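Local coordinates for uncharacterized conserved protein of COG5135 (PDB 2I51) that binds flavin mononucleotide and is a flavoprotein related to pyridoxamine 5'-phosphate oxidase, though its own reaction is not established, at residues 47-50 with 55-58; 95-100 with 104-109. All blocks are in the same frame, centred on the assembly; numbering follows the deposited sequence.

Interaction 1: 47-50 with 55-58. With FMN (flavin mononucleotide), chain C.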
loop_
_atom_site.group_PDB
_atom_site.type_symbol
_atom_site.label_atom_id
_atom_site.label_comp_id
_atom_site.label_asym_id
_atom_site.label_seq_id
_atom_site.Cartn_x
_atom_site.Cartn_y
_atom_site.Cartn_z
ATOM N N GLY A 47 -12.900 8.548 -8.244
ATOM C CA GLY A 47 -13.575 8.223 -9.473
ATOM C C GLY A 47 -12.660 8.130 -10.678
ATOM O O GLY A 47 -11.492 8.455 -10.620
ATOM N N PHE A 48 -13.197 7.647 -11.783
ATOM C CA PHE A 48 -12.541 7.713 -13.072
ATOM C C PHE A 48 -12.769 9.050 -13.763
ATOM O O PHE A 48 -13.836 9.644 -13.649
ATOM C CB PHE A 48 -13.063 6.588 -13.945
ATOM C CG PHE A 48 -12.630 5.203 -13.445
ATOM C CD1 PHE A 48 -11.407 4.661 -13.816
ATOM C CD2 PHE A 48 -13.441 4.502 -12.565
ATOM C CE1 PHE A 48 -11.002 3.402 -13.330
ATOM C CE2 PHE A 48 -13.025 3.273 -12.059
ATOM C CZ PHE A 48 -11.811 2.755 -12.421
ATOM N N LEU A 49 -11.776 9.449 -14.540
ATOM C CA LEU A 49 -11.876 10.645 -15.349
ATOM C C LEU A 49 -12.809 10.298 -16.479
ATOM O O LEU A 49 -12.667 9.274 -17.128
ATOM C CB LEU A 49 -10.507 11.031 -15.868
ATOM C CG LEU A 49 -10.456 12.218 -16.790
ATOM C CD1 LEU A 49 -10.954 13.489 -16.052
ATOM C CD2 LEU A 49 -9.028 12.341 -17.290
ATOM N N GLU A 50 -13.745 11.185 -16.759
ATOM C CA GLU A 50 -14.797 10.902 -17.721
ATOM C C GLU A 50 -14.215 10.567 -19.090
ATOM O O GLU A 50 -13.210 11.169 -19.542
ATOM C CB GLU A 50 -15.768 12.072 -17.817
ATOM C CG GLU A 50 -15.104 13.361 -18.180
ATOM N N LEU A 55 -7.783 6.690 -13.272
ATOM C CA LEU A 55 -8.268 6.956 -11.896
ATOM C C LEU A 55 -7.790 8.316 -11.405
ATOM O O LEU A 55 -6.618 8.673 -11.654
ATOM C CB LEU A 55 -7.709 5.893 -10.931
ATOM C CG LEU A 55 -8.153 4.451 -11.146
ATOM C CD1 LEU A 55 -7.481 3.742 -12.374
ATOM C CD2 LEU A 55 -7.780 3.685 -9.866
ATOM N N ARG A 56 -8.673 9.028 -10.703
ATOM C CA ARG A 56 -8.419 10.367 -10.150
ATOM C C ARG A 56 -8.111 10.331 -8.681
ATOM O O ARG A 56 -8.798 9.670 -7.887
ATOM C CB ARG A 56 -9.653 11.278 -10.331
ATOM C CG ARG A 56 -10.103 11.465 -11.696
ATOM C CD ARG A 56 -11.119 12.615 -11.779
ATOM N NE ARG A 56 -12.276 12.403 -10.929
ATOM C CZ ARG A 56 -13.236 13.294 -10.706
ATOM N NH1 ARG A 56 -13.245 14.500 -11.311
ATOM N NH2 ARG A 56 -14.205 13.000 -9.849
ATOM N N PHE A 57 -7.084 11.120 -8.301
ATOM C CA PHE A 57 -6.743 11.392 -6.921
ATOM C C PHE A 57 -6.355 12.880 -6.851
ATOM O O PHE A 57 -6.109 13.511 -7.899
ATOM C CB PHE A 57 -5.529 10.571 -6.516
ATOM C CG PHE A 57 -5.675 9.114 -6.817
ATOM C CD1 PHE A 57 -6.294 8.300 -5.919
ATOM C CD2 PHE A 57 -5.218 8.595 -7.989
ATOM C CE1 PHE A 57 -6.471 6.959 -6.205
ATOM C CE2 PHE A 57 -5.341 7.254 -8.283
ATOM C CZ PHE A 57 -5.996 6.438 -7.361
ATOM N N ILE A 58 -6.249 13.388 -5.634
ATOM C CA ILE A 58 -5.707 14.720 -5.390
ATOM C C ILE A 58 -4.526 14.613 -4.459
ATOM O O ILE A 58 -4.438 13.664 -3.645
ATOM C CB ILE A 58 -6.779 15.676 -4.824
ATOM C CG1 ILE A 58 -7.160 15.353 -3.386
ATOM C CG2 ILE A 58 -7.956 15.745 -5.777
ATOM C CD1 ILE A 58 -8.244 16.274 -2.741
HETATM N N1 FMN C . -2.825 12.186 0.836
HETATM C C2 FMN C . -3.021 12.741 -0.374
HETATM O O2 FMN C . -2.139 13.384 -0.950
HETATM N N3 FMN C . -4.224 12.545 -1.023
HETATM C C4 FMN C . -5.249 11.833 -0.476
HETATM O O4 FMN C . -6.307 11.536 -1.146
HETATM C C4A FMN C . -5.061 11.256 0.770
HETATM N N5 FMN C . -6.075 10.543 1.388
HETATM C C5A FMN C . -5.748 9.814 2.563
HETATM C C6 FMN C . -6.707 9.003 3.129
HETATM C C7 FMN C . -6.468 8.273 4.305
HETATM C C7M FMN C . -7.438 7.209 4.748
HETATM C C8 FMN C . -5.227 8.450 4.916
HETATM C C8M FMN C . -4.815 7.495 6.043
HETATM C C9 FMN C . -4.261 9.288 4.356
HETATM C C9A FMN C . -4.534 10.006 3.201
HETATM N N10 FMN C . -3.609 10.856 2.640
HETATM C C10 FMN C . -3.822 11.430 1.425
HETATM C "C1'" FMN C . -2.321 11.214 3.373
HETATM C "C2'" FMN C . -1.200 10.341 2.794
HETATM O "O2'" FMN C . -1.387 8.953 3.171
HETATM C "C3'" FMN C . 0.215 10.824 3.168
HETATM O "O3'" FMN C . 0.266 10.951 4.575
HETATM C "C4'" FMN C . 0.425 12.209 2.521
HETATM O "O4'" FMN C . -0.079 12.318 1.186
HETATM C "C5'" FMN C . 1.932 12.449 2.453
HETATM O "O5'" FMN C . 2.527 11.424 1.666
HETATM P P FMN C . 3.901 11.677 0.944
HETATM O O1P FMN C . 3.754 12.648 -0.173
HETATM O O2P FMN C . 4.858 12.241 2.041
HETATM O O3P FMN C . 4.437 10.344 0.534
#
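Phe48 and Leu55 lie side by side, and their side chains point the same way. The touch is made at one corner of the ring: Phe48 CE1 is 3.7 Å from Leu55 CD1. The Phe48 ring also meets Phe45 edge-to-face and has a cation-pi contact with Arg8.

Arg56 leaves the strand toward residues 47-50. Its methylenes do the packing. Arg56 CB is 3.4 Å from Gly47 O, and Arg56 CG runs past Leu49 N at 3.9 Å. A bend at chi3 (-58°) turns the end of the chain, and Gly47 O lies near the plane of the guanidinium, at its edge. Arg56 NH2 is hydrogen-bonded to the carbonyl of Arg46, and Arg56 NH1 forms a salt bridge with Glu116. Replaced by an alanine, this position would probably leave Glu116 without its ionic mate, the Arg46 carbonyl without the NH2 donor, and a gap beside Leu49.

One backbone bond joins the segments, from Arg56 N to Gly47 O (2.9 Å, 157°). Phe48 and Leu55 form a single bridge. Farther along the strand, Ile58 O accepts from FMN N3 at 2.9 Å, and the bond is almost straight (176°). A loop thus folds back on a barrel strand that reaches the flavin, in the FMN-binding split barrel characteristic of this family.

Interaction 2: 95-100 with 104-109. With EDO (1,2-ethanediol), chain M; EDO (1,2-ethanediol), chain L; EDO (1,2-ethanediol), chain K.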
loop_
_atom_site.group_PDB
_atom_site.type_symbol
_atom_site.label_atom_id
_atom_site.label_comp_id
_atom_site.label_asym_id
_atom_site.label_seq_id
_atom_site.Cartn_x
_atom_site.Cartn_y
_atom_site.Cartn_z
ATOM N N THR A 95 0.070 10.964 -14.180
ATOM C CA THR A 95 0.119 12.341 -14.667
ATOM C C THR A 95 -0.214 13.269 -13.490
ATOM O O THR A 95 -1.247 13.094 -12.868
ATOM C CB THR A 95 -0.909 12.563 -15.784
ATOM O OG1 THR A 95 -0.738 11.619 -16.854
ATOM C CG2 THR A 95 -0.783 13.970 -16.392
ATOM N N LEU A 96 0.641 14.221 -13.191
ATOM C CA LEU A 96 0.446 15.150 -12.103
ATOM C C LEU A 96 0.143 16.507 -12.727
ATOM O O LEU A 96 0.970 17.065 -13.452
ATOM C CB LEU A 96 1.713 15.230 -11.250
ATOM C CG LEU A 96 1.642 15.980 -9.924
ATOM C CD1 LEU A 96 0.698 15.352 -8.889
ATOM C CD2 LEU A 96 3.055 16.110 -9.325
ATOM N N ILE A 97 -1.078 16.960 -12.512
ATOM C CA ILE A 97 -1.562 18.222 -13.072
ATOM C C ILE A 97 -1.641 19.228 -11.927
ATOM O O ILE A 97 -2.514 19.151 -11.048
ATOM C CB ILE A 97 -2.939 18.048 -13.771
ATOM C CG1 ILE A 97 -2.913 16.906 -14.776
ATOM C CG2 ILE A 97 -3.383 19.328 -14.521
ATOM C CD1 ILE A 97 -3.412 15.659 -14.237
ATOM N N SER A 98 -0.728 20.187 -11.955
ATOM C CA SER A 98 -0.585 21.215 -10.917
ATOM C C SER A 98 -0.952 22.552 -11.541
ATOM O O SER A 98 -1.624 22.586 -12.564
ATOM C CB SER A 98 0.844 21.235 -10.392
ATOM O OG SER A 98 1.733 21.624 -11.420
ATOM N N SER A 99 -0.465 23.650 -10.985
ATOM C CA SER A 99 -0.664 24.938 -11.625
ATOM C C SER A 99 0.445 25.258 -12.620
ATOM O O SER A 99 0.400 26.314 -13.270
ATOM C CB SER A 99 -0.738 26.052 -10.575
ATOM O OG SER A 99 0.432 26.024 -9.775
ATOM N N ASP A 100 1.448 24.400 -12.752
ATOM C CA ASP A 100 2.462 24.649 -13.787
ATOM C C ASP A 100 1.903 24.382 -15.199
ATOM O O ASP A 100 0.760 23.950 -15.339
ATOM C CB ASP A 100 3.752 23.912 -13.488
ATOM C CG ASP A 100 3.720 22.479 -13.851
ATOM O OD1 ASP A 100 2.822 22.014 -14.600
ATOM O OD2 ASP A 100 4.651 21.787 -13.371
ATOM N N GLN A 104 -1.599 21.579 -19.948
ATOM C CA GLN A 104 -2.640 22.607 -20.133
ATOM C C GLN A 104 -3.936 22.016 -20.590
ATOM O O GLN A 104 -5.019 22.480 -20.171
ATOM C CB GLN A 104 -2.180 23.690 -21.108
ATOM C CG GLN A 104 -1.312 24.714 -20.459
ATOM C CD GLN A 104 -1.924 25.275 -19.164
ATOM O OE1 GLN A 104 -1.453 24.932 -18.083
ATOM N NE2 GLN A 104 -3.031 26.067 -19.265
ATOM N N ASP A 105 -3.864 20.985 -21.420
ATOM C CA ASP A 105 -5.052 20.288 -21.877
ATOM C C ASP A 105 -5.879 19.637 -20.779
ATOM O O ASP A 105 -7.043 19.354 -20.989
ATOM C CB ASP A 105 -4.720 19.227 -22.938
ATOM C CG ASP A 105 -3.693 18.183 -22.457
ATOM O OD1 ASP A 105 -2.736 18.533 -21.724
ATOM O OD2 ASP A 105 -3.824 17.004 -22.860
ATOM N N LEU A 106 -5.278 19.381 -19.610
ATOM C CA LEU A 106 -5.991 18.771 -18.518
ATOM C C LEU A 106 -6.358 19.783 -17.419
ATOM O O LEU A 106 -6.810 19.381 -16.347
ATOM C CB LEU A 106 -5.147 17.639 -17.899
ATOM C CG LEU A 106 -5.073 16.391 -18.811
ATOM C CD1 LEU A 106 -3.949 15.486 -18.409
ATOM C CD2 LEU A 106 -6.418 15.657 -18.693
ATOM N N GLN A 107 -6.147 21.062 -17.668
ATOM C CA GLN A 107 -6.596 22.044 -16.641
ATOM C C GLN A 107 -8.094 21.949 -16.377
ATOM O O GLN A 107 -8.508 22.032 -15.230
ATOM C CB GLN A 107 -6.129 23.454 -16.935
ATOM C CG GLN A 107 -4.628 23.603 -16.717
ATOM C CD GLN A 107 -4.190 23.416 -15.295
ATOM O OE1 GLN A 107 -4.905 23.820 -14.367
ATOM N NE2 GLN A 107 -2.985 22.805 -15.101
ATOM N N PRO A 108 -8.967 21.815 -17.413
ATOM C CA PRO A 108 -10.371 21.673 -17.105
ATOM C C PRO A 108 -10.660 20.503 -16.151
ATOM O O PRO A 108 -11.521 20.643 -15.260
ATOM C CB PRO A 108 -11.020 21.494 -18.481
ATOM C CG PRO A 108 -10.083 22.209 -19.411
ATOM C CD PRO A 108 -8.735 21.931 -18.884
ATOM N N ALA A 109 -9.945 19.374 -16.297
ATOM C CA ALA A 109 -10.125 18.264 -15.393
ATOM C C ALA A 109 -9.708 18.622 -13.993
ATOM O O ALA A 109 -10.331 18.243 -13.035
ATOM C CB ALA A 109 -9.347 17.034 -15.876
HETATM C C1 EDO M . -2.218 26.592 -15.082
HETATM O O1 EDO M . -1.033 26.468 -15.885
HETATM C C2 EDO M . -3.035 27.781 -15.561
HETATM O O2 EDO M . -3.621 27.534 -16.850
HETATM C C1 EDO L . 3.945 13.285 -14.336
HETATM O O1 EDO L . 4.547 12.746 -15.519
HETATM C C2 EDO L . 3.222 14.555 -14.734
HETATM O O2 EDO L . 2.155 14.350 -15.619
HETATM C C1 EDO K . 0.459 21.068 -22.560
HETATM O O1 EDO K . 0.843 21.973 -21.517
HETATM C C2 EDO K . 1.445 19.914 -22.722
HETATM O O2 EDO K . 0.835 18.696 -22.265
HETATM O O HOH W 1 -0.746 22.538 -16.965
#
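Ile97 and Leu106 make the apolar part of this contact. Their side chains cross at about a right angle, with Ile97 CG1 3.9 Å from Leu106 CB. Thr95 adds its methyl: Thr95 CG2 lies 4.0 Å from Leu106 CD1. Thr95 OG1 sits beside the backbone N (chi1 -55°), which leaves the methyl CG2 on the side of the leucine. His103 touches both Thr95 and Ile97.

One direct hydrogen bond crosses between the segments. Gln107 NE2 gives a proton to Ser98 O at 2.9 Å, with an N-H...O angle of 167°. The oxygen lies close to the plane of the amide. A bend at chi2 (-65°) brings the Gln107 amide back toward the strand end, where Gln107 NE2 also passes 3.5 Å from Ile97 CG2. Gln107 OE1 accepts a hydrogen bond from Arg110, so both ends of the amide are engaged and its rotation is probably fixed.

A water adds a second polar link. It donates to Asp100 O at 2.6 Å and to Gln104 OE1, and accepts from Gln107 NE2. Gln104 NE2 also donates to an ethanediol, probably from the crystallisation liquor.

Within the segments, Asp100 N donates to Ser98 OG at 3.1 Å, closing an ST turn. Leu106 holds the N-cap position of the next helix. The whole is a strand-to-helix connection, in which helix 107-116 starts against the end of strand 86-97.

The two contacts follow one another along the chain: interaction 1 closes before interaction 2 opens. Their centres are about 13 Å apart. Both reach the same antiparallel sheet, and strand 155-169 lies between their strands, pairing with 55-60 and with 86-97. Helix 107-116 also joins them. It begins in interaction 2, and its Met113 and Glu116 meet Arg56 of interaction 1. The contacts touch directly where Leu49 CD1 packs on Ala109 CB at 3.9 Å. Interaction 1 includes a flavin-pocket residue, whereas Ser98 of interaction 2 is about 13 Å from an FMN, measured from its side chain. The helix thus ties the two regions together beside the sheet.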